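Local structure of acyl-coenzyme A oxidase 1 (Yarrowia lipolytica, 5Y9D) at residues Leu472-Gly475 / Arg476-Gln480; Arg561-Cys564 / Ala565-His568; Val407-Thr410 / Lys411-Phe414; Ala529-Asn532 / Asn533-Thr537. The protein uses FAD and molecular oxygen to oxidise saturated acyl-CoA to trans-2-enoyl-CoA, releasing hydrogen peroxide, in peroxisomal fatty acid beta-oxidation. All blocks are in the same frame, centred on the assembly; numbering follows the deposited sequence.

Contact 1: Leu472-Gly475 / Arg476-Gln480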
loop_
_atom_site.group_PDB
_atom_site.type_symbol
_atom_site.label_atom_id
_atom_site.label_comp_id
_atom_site.label_asym_id
_atom_site.label_seq_id
_atom_site.Cartn_x
_atom_site.Cartn_y
_atom_site.Cartn_z
ATOM N N LEU A 472 -5.648 20.025 -3.397
ATOM C CA LEU A 472 -6.019 21.123 -4.277
ATOM C C LEU A 472 -6.792 22.188 -3.548
ATOM O O LEU A 472 -6.560 23.352 -3.789
ATOM C CB LEU A 472 -6.857 20.665 -5.462
ATOM C CG LEU A 472 -6.170 19.750 -6.461
ATOM C CD1 LEU A 472 -7.137 19.450 -7.615
ATOM C CD2 LEU A 472 -4.893 20.382 -6.990
ATOM N N SER A 473 -7.711 21.807 -2.673
ATOM C CA SER A 473 -8.439 22.795 -1.837
ATOM C C SER A 473 -7.524 23.578 -0.896
ATOM O O SER A 473 -7.705 24.784 -0.701
ATOM C CB SER A 473 -9.545 22.140 -1.006
ATOM O OG SER A 473 -10.204 21.143 -1.755
ATOM N N MET A 474 -6.561 22.909 -0.279
ATOM C CA MET A 474 -5.673 23.644 0.603
ATOM C C MET A 474 -4.771 24.580 -0.224
ATOM O O MET A 474 -4.648 25.753 0.079
ATOM C CB MET A 474 -4.844 22.718 1.475
ATOM C CG MET A 474 -4.075 23.478 2.544
ATOM S SD MET A 474 -2.668 22.546 3.136
ATOM C CE MET A 474 -3.102 22.476 4.874
ATOM N N GLY A 475 -4.177 24.070 -1.285
ATOM C CA GLY A 475 -3.429 24.928 -2.198
ATOM C C GLY A 475 -4.182 26.205 -2.561
ATOM O O GLY A 475 -3.628 27.287 -2.463
ATOM N N ARG A 476 -5.450 26.083 -2.960
ATOM C CA ARG A 476 -6.277 27.254 -3.251
ATOM C C ARG A 476 -6.414 28.187 -2.042
ATOM O O ARG A 476 -6.240 29.400 -2.173
ATOM C CB ARG A 476 -7.674 26.850 -3.733
ATOM C CG ARG A 476 -8.622 28.034 -3.843
ATOM C CD ARG A 476 -9.885 27.675 -4.586
ATOM N NE ARG A 476 -10.543 26.599 -3.871
ATOM C CZ ARG A 476 -11.120 25.546 -4.437
ATOM N NH1 ARG A 476 -11.143 25.416 -5.765
ATOM N NH2 ARG A 476 -11.671 24.614 -3.657
ATOM N N GLY A 477 -6.733 27.618 -0.882
ATOM C CA GLY A 477 -6.853 28.403 0.347
ATOM C C GLY A 477 -5.569 29.146 0.721
ATOM O O GLY A 477 -5.601 30.166 1.407
ATOM N N LEU A 478 -4.438 28.611 0.292
ATOM C CA LEU A 478 -3.164 29.144 0.666
ATOM C C LEU A 478 -2.834 30.289 -0.257
ATOM O O LEU A 478 -2.227 31.271 0.170
ATOM C CB LEU A 478 -2.071 28.074 0.549
ATOM C CG LEU A 478 -2.020 26.948 1.563
ATOM C CD1 LEU A 478 -1.038 25.890 1.107
ATOM C CD2 LEU A 478 -1.604 27.481 2.904
ATOM N N VAL A 479 -3.208 30.154 -1.528
ATOM C CA VAL A 479 -3.099 31.258 -2.440
ATOM C C VAL A 479 -3.994 32.403 -1.959
ATOM O O VAL A 479 -3.537 33.531 -1.854
ATOM C CB VAL A 479 -3.429 30.839 -3.858
ATOM C CG1 VAL A 479 -3.494 32.044 -4.767
ATOM C CG2 VAL A 479 -2.378 29.870 -4.381
ATOM N N GLN A 480 -5.243 32.109 -1.608
ATOM C CA GLN A 480 -6.167 33.148 -1.130
ATOM C C GLN A 480 -5.731 33.806 0.164
ATOM O O GLN A 480 -6.071 34.954 0.431
ATOM C CB GLN A 480 -7.587 32.575 -0.978
ATOM C CG GLN A 480 -8.224 32.294 -2.335
ATOM C CD GLN A 480 -9.374 31.331 -2.275
ATOM O OE1 GLN A 480 -9.451 30.457 -1.400
ATOM N NE2 GLN A 480 -10.269 31.458 -3.232
#
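Met-474 and Leu-478, one turn apart on the same helix, cross obliquely, and CG of Met-474 meets CD1 of Leu-478 at 4.1 Å. Met-474 puts CG anti to its own N (chi1 -171°), whereas Leu-478 sets CG beside N (chi1 -72°), which lays its branch over the carbonyl of Met-474: CG of Leu-478 is 3.2 Å from Met-474 O. Both are apolar, as suits a buried face, and beyond them Met-474 packs on Ala-565 and Thr-569 of helix 558-581. With an alanine in place of Leu-478, Met-474 CG would probably lose its apolar neighbour, and a gap would be likely to open towards His-568. These turns belong to helix 467-486 in the helical C-terminal half of the acyl-CoA oxidase fold, and they begin at the cofactor: Leu-472 touches FAD and packs on Tyr-356 of the second subunit. Successive i to i+4 bonds run through them, and Gly-475 O accepts from two donors, Val-479 N at 3.0 Å and, from above the carbonyl plane, Leu-478 N at 3.2 Å. Gly-475 suits its place because a beta carbon there would probably run into the side chain of Arg-561 of helix 558-581. On another side of the helix, Arg-476 bends at chi3 and folds back, bringing NH2 to 4.1 Å from Ser-473 CA; the Ser-473 hydroxyl is bonded to Val-469 O.

Contact 2: Arg561-Cys564 / Ala565-His568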
loop_
_atom_site.group_PDB
_atom_site.type_symbol
_atom_site.label_atom_id
_atom_site.label_comp_id
_atom_site.label_asym_id
_atom_site.label_seq_id
_atom_site.Cartn_x
_atom_site.Cartn_y
_atom_site.Cartn_z
ATOM N N ARG A 561 -0.585 23.809 -6.622
ATOM C CA ARG A 561 -1.368 23.792 -5.403
ATOM C C ARG A 561 -1.012 22.606 -4.524
ATOM O O ARG A 561 -0.946 22.735 -3.320
ATOM C CB ARG A 561 -2.861 23.808 -5.710
ATOM C CG ARG A 561 -3.410 25.189 -6.001
ATOM C CD ARG A 561 -4.911 25.166 -6.179
ATOM N NE ARG A 561 -5.314 24.328 -7.294
ATOM C CZ ARG A 561 -6.544 23.873 -7.481
ATOM N NH1 ARG A 561 -7.498 24.170 -6.625
ATOM N NH2 ARG A 561 -6.821 23.122 -8.528
ATOM N N PHE A 562 -0.792 21.453 -5.137
ATOM C CA PHE A 562 -0.332 20.265 -4.427
ATOM C C PHE A 562 0.987 20.540 -3.728
ATOM O O PHE A 562 1.097 20.348 -2.526
ATOM C CB PHE A 562 -0.176 19.044 -5.355
ATOM C CG PHE A 562 0.387 17.824 -4.664
ATOM C CD1 PHE A 562 -0.444 16.954 -3.953
ATOM C CD2 PHE A 562 1.740 17.554 -4.696
ATOM C CE1 PHE A 562 0.081 15.828 -3.310
ATOM C CE2 PHE A 562 2.269 16.444 -4.054
ATOM C CZ PHE A 562 1.448 15.588 -3.357
ATOM N N GLN A 563 1.976 20.999 -4.477
ATOM C CA GLN A 563 3.275 21.311 -3.882
ATOM C C GLN A 563 3.162 22.164 -2.635
ATOM O O GLN A 563 3.813 21.882 -1.624
ATOM C CB GLN A 563 4.179 21.983 -4.885
ATOM C CG GLN A 563 4.988 20.989 -5.703
ATOM C CD GLN A 563 6.154 20.435 -4.897
ATOM O OE1 GLN A 563 5.962 19.753 -3.874
ATOM N NE2 GLN A 563 7.370 20.743 -5.336
ATOM N N CYS A 564 2.294 23.165 -2.673
ATOM C CA CYS A 564 2.213 24.104 -1.580
ATOM C C CYS A 564 1.582 23.481 -0.349
ATOM O O CYS A 564 2.036 23.689 0.775
ATOM C CB CYS A 564 1.449 25.352 -2.027
ATOM S SG CYS A 564 2.270 26.189 -3.412
ATOM N N ALA A 565 0.540 22.693 -0.577
ATOM C CA ALA A 565 -0.136 22.002 0.491
ATOM C C ALA A 565 0.880 21.148 1.168
ATOM O O ALA A 565 0.976 21.124 2.386
ATOM C CB ALA A 565 -1.257 21.138 -0.058
ATOM N N ARG A 566 1.666 20.467 0.353
ATOM C CA ARG A 566 2.601 19.494 0.859
ATOM C C ARG A 566 3.653 20.106 1.725
ATOM O O ARG A 566 3.826 19.620 2.814
ATOM C CB ARG A 566 3.297 18.707 -0.259
ATOM C CG ARG A 566 3.805 17.353 0.234
ATOM C CD ARG A 566 5.198 17.076 -0.223
ATOM N NE ARG A 566 5.213 16.302 -1.445
ATOM C CZ ARG A 566 6.259 16.247 -2.274
ATOM N NH1 ARG A 566 7.361 16.960 -2.006
ATOM N NH2 ARG A 566 6.200 15.482 -3.375
ATOM N N ILE A 567 4.382 21.122 1.226
ATOM C CA ILE A 567 5.429 21.766 2.037
ATOM C C ILE A 567 4.864 22.463 3.277
ATOM O O ILE A 567 5.447 22.389 4.332
ATOM C CB ILE A 567 6.274 22.831 1.305
ATOM C CG1 ILE A 567 6.518 22.492 -0.155
ATOM C CG2 ILE A 567 7.629 22.990 1.993
ATOM C CD1 ILE A 567 7.197 21.156 -0.352
ATOM N N HIS A 568 3.740 23.143 3.149
ATOM C CA HIS A 568 3.223 23.970 4.253
ATOM C C HIS A 568 2.704 23.088 5.386
ATOM O O HIS A 568 2.893 23.379 6.561
ATOM C CB HIS A 568 2.095 24.875 3.745
ATOM C CG HIS A 568 1.177 25.354 4.825
ATOM N ND1 HIS A 568 1.509 26.372 5.687
ATOM C CD2 HIS A 568 -0.040 24.920 5.213
ATOM C CE1 HIS A 568 0.525 26.565 6.544
ATOM N NE2 HIS A 568 -0.421 25.691 6.285
#
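Over one face of the Arg-566 guanidinium sits the amide oxygen of Gln-563, OE1 standing 3.6 Å from Arg-566 NH1 and offset toward the rim of the group. The two side chains run side by side in the same direction, with amide and guanidinium planes 70° apart. The Phe-562 ring stands almost perpendicular to the guanidinium, at 87°, and its CE2 approaches Arg-566 NE at 3.9 Å. Phe-562 reaches this position with CG anti to N (chi1 176°), while Arg-566, bent at chi2 and chi3, leans back toward Phe-562 and Gln-563. What chiefly holds its charge is a salt bridge from NH1 to Asp-607. An alanine in place of Arg-566 would probably leave Asp-607 without its mate and the amide of Gln-563 freer to turn. These are two turns of helix 558-581, a central helix of the C-terminal helical domain, with helices 467-486, 519-544, 400-437 and 608-613 packed around it. The backbone bonds are regular, for example Ile-567 N to Gln-563 O at 3.0 Å and Arg-566 N to Phe-562 O at 2.9 Å. Ala-565 is small enough for Met-474 to come close to the backbone, and Phe-423 packs on its methyl. Ile-567 lays CD1 alongside Gln-563, 4.0 Å from OE1, and also packs on Ile-610. His-568 is buried, but its ND1 is satisfied by the hydroxyl of Tyr-497.

Contact 3: Val407-Thr410 / Lys411-Phe414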
loop_
_atom_site.group_PDB
_atom_site.type_symbol
_atom_site.label_atom_id
_atom_site.label_comp_id
_atom_site.label_asym_id
_atom_site.label_seq_id
_atom_site.Cartn_x
_atom_site.Cartn_y
_atom_site.Cartn_z
ATOM N N VAL A 407 -17.938 31.870 10.612
ATOM C CA VAL A 407 -17.851 31.357 9.246
ATOM C C VAL A 407 -16.402 31.305 8.757
ATOM O O VAL A 407 -15.967 30.264 8.251
ATOM C CB VAL A 407 -18.711 32.171 8.262
ATOM C CG1 VAL A 407 -18.430 31.752 6.823
ATOM C CG2 VAL A 407 -20.186 31.979 8.584
ATOM N N THR A 408 -15.661 32.411 8.907
ATOM C CA THR A 408 -14.239 32.456 8.485
ATOM C C THR A 408 -13.359 31.540 9.353
ATOM O O THR A 408 -12.346 31.012 8.884
ATOM C CB THR A 408 -13.639 33.892 8.461
ATOM O OG1 THR A 408 -13.477 34.399 9.795
ATOM C CG2 THR A 408 -14.517 34.841 7.631
ATOM N N ASP A 409 -13.747 31.359 10.615
ATOM C CA ASP A 409 -13.130 30.337 11.441
ATOM C C ASP A 409 -13.356 28.976 10.792
ATOM O O ASP A 409 -12.384 28.260 10.594
ATOM C CB ASP A 409 -13.641 30.363 12.896
ATOM C CG ASP A 409 -12.803 31.286 13.811
ATOM O OD1 ASP A 409 -11.597 31.490 13.516
ATOM O OD2 ASP A 409 -13.346 31.793 14.832
ATOM N N THR A 410 -14.603 28.639 10.426
ATOM C CA THR A 410 -14.880 27.328 9.805
ATOM C C THR A 410 -14.228 27.172 8.431
ATOM O O THR A 410 -13.816 26.069 8.077
ATOM C CB THR A 410 -16.395 26.950 9.677
ATOM O OG1 THR A 410 -17.072 27.859 8.798
ATOM C CG2 THR A 410 -17.101 26.892 11.045
ATOM N N LYS A 411 -14.152 28.257 7.660
ATOM C CA LYS A 411 -13.445 28.250 6.372
ATOM C C LYS A 411 -11.962 27.905 6.530
ATOM O O LYS A 411 -11.434 27.056 5.812
ATOM C CB LYS A 411 -13.553 29.610 5.679
ATOM C CG LYS A 411 -14.887 29.883 4.995
ATOM C CD LYS A 411 -14.805 31.078 4.043
ATOM C CE LYS A 411 -16.060 31.208 3.181
ATOM N NZ LYS A 411 -16.199 30.119 2.170
ATOM N N GLU A 412 -11.300 28.590 7.459
ATOM C CA GLU A 412 -9.884 28.367 7.741
ATOM C C GLU A 412 -9.670 26.943 8.256
ATOM O O GLU A 412 -8.685 26.287 7.912
ATOM C CB GLU A 412 -9.381 29.366 8.798
ATOM C CG GLU A 412 -7.869 29.314 9.052
ATOM C CD GLU A 412 -7.471 29.722 10.469
ATOM O OE1 GLU A 412 -6.396 29.264 10.939
ATOM O OE2 GLU A 412 -8.223 30.498 11.110
ATOM N N LEU A 413 -10.602 26.488 9.085
ATOM C CA LEU A 413 -10.540 25.165 9.657
ATOM C C LEU A 413 -10.686 24.080 8.580
ATOM O O LEU A 413 -9.983 23.066 8.588
ATOM C CB LEU A 413 -11.633 25.007 10.703
ATOM C CG LEU A 413 -11.645 23.627 11.372
ATOM C CD1 LEU A 413 -10.288 23.245 11.960
ATOM C CD2 LEU A 413 -12.715 23.583 12.449
ATOM N N PHE A 414 -11.627 24.316 7.674
ATOM C CA PHE A 414 -11.846 23.468 6.546
ATOM C C PHE A 414 -10.516 23.279 5.831
ATOM O O PHE A 414 -10.051 22.141 5.668
ATOM C CB PHE A 414 -12.886 24.098 5.613
ATOM C CG PHE A 414 -13.151 23.297 4.387
ATOM C CD1 PHE A 414 -14.102 22.287 4.398
ATOM C CD2 PHE A 414 -12.423 23.526 3.221
ATOM C CE1 PHE A 414 -14.337 21.527 3.252
ATOM C CE2 PHE A 414 -12.638 22.764 2.078
ATOM C CZ PHE A 414 -13.601 21.763 2.092
#
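Helix 400-437, a long helix of the C-alpha1 domain, makes a turn here in which Thr-410 and Lys-411 both bind the carbonyl of Val-407. Lys-411 N gives the regular helical bond to Val-407 O at 2.8 Å, in the carbonyl plane, and the Thr-410 hydroxyl adds a second, OG1 to Val-407 O at 2.7 Å. That bond depends on a chi1 of 64°, which sets OG1 in the crowded position between N and carbonyl carbon. A buried threonine thus satisfies its hydroxyl within the helix, while the side chain as a whole packs on Ile-389 and Leu-303. In the acyl-CoA oxidase fold this helix packs against helices 355-391 and 306-334, and Leu-413 supplies the apolar side chain between them, on Thr-381, Thr-385 and Ile-309. Charged residues lie on the more exposed parts of the turn. Asp-409 OD1 and Glu-412 OE2 come within 4.3 Å, like charges that would be expected to repel mildly; a long, weak ion pair to Arg-388 probably offsets part of this for Asp-409. Lys-411, exposed, lies with its aliphatic CE 4.4 Å from Val-407 CG1 before its amine bends away at chi4.

Contact 4: Ala529-Asn532 / Asn533-Thr537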
loop_
_atom_site.group_PDB
_atom_site.type_symbol
_atom_site.label_atom_id
_atom_site.label_comp_id
_atom_site.label_asym_id
_atom_site.label_seq_id
_atom_site.Cartn_x
_atom_site.Cartn_y
_atom_site.Cartn_z
ATOM N N ALA A 529 10.988 27.609 2.416
ATOM C CA ALA A 529 10.641 26.764 1.263
ATOM C C ALA A 529 9.148 26.864 0.984
ATOM O O ALA A 529 8.734 27.013 -0.148
ATOM C CB ALA A 529 11.053 25.307 1.478
ATOM N N SER A 530 8.336 26.801 2.022
ATOM C CA SER A 530 6.887 26.922 1.830
ATOM C C SER A 530 6.497 28.305 1.292
ATOM O O SER A 530 5.805 28.404 0.279
ATOM C CB SER A 530 6.122 26.623 3.117
ATOM O OG SER A 530 4.716 26.723 2.906
ATOM N N ARG A 531 6.935 29.361 1.965
ATOM C CA ARG A 531 6.539 30.745 1.593
ATOM C C ARG A 531 6.830 31.060 0.130
ATOM O O ARG A 531 5.999 31.629 -0.580
ATOM C CB ARG A 531 7.252 31.758 2.494
ATOM C CG ARG A 531 7.427 33.175 1.948
ATOM C CD ARG A 531 8.584 33.842 2.679
ATOM N NE ARG A 531 8.409 33.632 4.121
ATOM C CZ ARG A 531 9.325 33.178 4.977
ATOM N NH1 ARG A 531 10.572 32.900 4.597
ATOM N NH2 ARG A 531 8.986 33.043 6.255
ATOM N N ASN A 532 8.021 30.686 -0.304
ATOM C CA ASN A 532 8.462 30.935 -1.665
ATOM C C ASN A 532 7.616 30.195 -2.711
ATOM O O ASN A 532 7.228 30.783 -3.710
ATOM C CB ASN A 532 9.940 30.548 -1.817
ATOM C CG ASN A 532 10.890 31.498 -1.101
ATOM O OD1 ASN A 532 10.489 32.453 -0.403
ATOM N ND2 ASN A 532 12.172 31.229 -1.264
ATOM N N ASN A 533 7.348 28.907 -2.495
ATOM C CA ASN A 533 6.395 28.184 -3.360
ATOM C C ASN A 533 5.017 28.832 -3.375
ATOM O O ASN A 533 4.426 28.995 -4.447
ATOM C CB ASN A 533 6.257 26.726 -2.964
ATOM C CG ASN A 533 7.419 25.886 -3.447
ATOM O OD1 ASN A 533 8.554 26.021 -2.959
ATOM N ND2 ASN A 533 7.147 25.004 -4.403
ATOM N N ILE A 534 4.511 29.215 -2.207
ATOM C CA ILE A 534 3.186 29.821 -2.167
ATOM C C ILE A 534 3.202 31.148 -2.897
ATOM O O ILE A 534 2.282 31.419 -3.675
ATOM C CB ILE A 534 2.697 30.106 -0.743
ATOM C CG1 ILE A 534 2.407 28.811 -0.011
ATOM C CG2 ILE A 534 1.431 30.953 -0.775
ATOM C CD1 ILE A 534 2.616 28.909 1.482
ATOM N N LEU A 535 4.227 31.974 -2.619
ATOM C CA LEU A 535 4.326 33.324 -3.208
ATOM C C LEU A 535 4.517 33.263 -4.708
ATOM O O LEU A 535 3.962 34.078 -5.425
ATOM C CB LEU A 535 5.415 34.190 -2.526
ATOM C CG LEU A 535 5.030 34.753 -1.125
ATOM C CD1 LEU A 535 6.092 35.616 -0.459
ATOM C CD2 LEU A 535 3.748 35.532 -1.168
ATOM N N ARG A 536 5.259 32.268 -5.182
ATOM C CA ARG A 536 5.402 32.040 -6.620
ATOM C C ARG A 536 4.053 31.633 -7.246
ATOM O O ARG A 536 3.649 32.162 -8.299
ATOM C CB ARG A 536 6.462 30.963 -6.912
ATOM C CG ARG A 536 6.887 30.908 -8.372
ATOM C CD ARG A 536 7.524 29.580 -8.780
ATOM N NE ARG A 536 6.545 28.493 -8.938
ATOM C CZ ARG A 536 6.773 27.345 -9.581
ATOM N NH1 ARG A 536 7.948 27.105 -10.167
ATOM N NH2 ARG A 536 5.816 26.428 -9.642
ATOM N N THR A 537 3.370 30.686 -6.598
ATOM C CA THR A 537 2.110 30.177 -7.091
ATOM C C THR A 537 1.119 31.307 -7.092
ATOM O O THR A 537 0.396 31.479 -8.060
ATOM C CB THR A 537 1.569 29.003 -6.243
ATOM O OG1 THR A 537 2.496 27.908 -6.287
ATOM C CG2 THR A 537 0.215 28.532 -6.782
#
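A chi1 of -179° carries the hydroxyl of Ser-530 away from its backbone N, and a chi1 of -69° lays CG1 of Ile-534 beside its own N; together they bring Ile-534 CD1 to 3.3 Å from Ser-530 OG. The methyl also lies against the carbonyl of Ser-530, CD1 of Ile-534 to O of Ser-530 at 3.4 Å. The hydroxyl itself is engaged by Tyr-497 OH. One residue further along, Arg-531 and Leu-535 run side by side in the same direction, and CG of Arg-531 touches CD1 of Leu-535 at 3.7 Å. The aliphatic part of the arginine thus serves as an apolar partner, while NH2 at its far end is bonded to Tyr-497 O. These are the middle turns of helix 519-544 in the C-terminal helical domain, away from the flavin, where the helix rests on helices 558-581 and 467-486. The helical bonds are regular, with Leu-535 N to Arg-531 O short at 2.7 Å; that from Asn-533 N to Ala-529 O is weak at 3.3 Å. Further along, Thr-537 grips the Asn-533 carbonyl twice, from opposite faces of its plane, N and OG1 of Thr-537 each lying 2.9 Å from Asn-533 O. Threonine suits this buried site because its hydroxyl finds an acceptor inside the helix and its methyl can face Val-479. Asn-532, partly exposed, hydrogen-bonds through ND2 to Glu-614 OE1.

How the contacts relate
Along the chain the order is contact 3 (407-414), contact 1 (472-480), contact 4 (529-537) and contact 2 (561-568). Each is made of i to i+4 contacts within about two turns of its own helix, so they stand in series and none nests in or crosses another. In space three of them meet. Contact 1 touches contact 2, where Leu-472 O lies 3.1 Å from Arg-561 NH1, and contact 4, where Leu-478 O meets Ile-534 CG2. Contacts 2 and 4 meet at Cys-564 and Thr-537. Helices 467-486, 519-544 and 558-581 are thereby tied together across two sequence families; contact 3 stands close to contact 1, nearest atoms about 4 Å apart, without touching it.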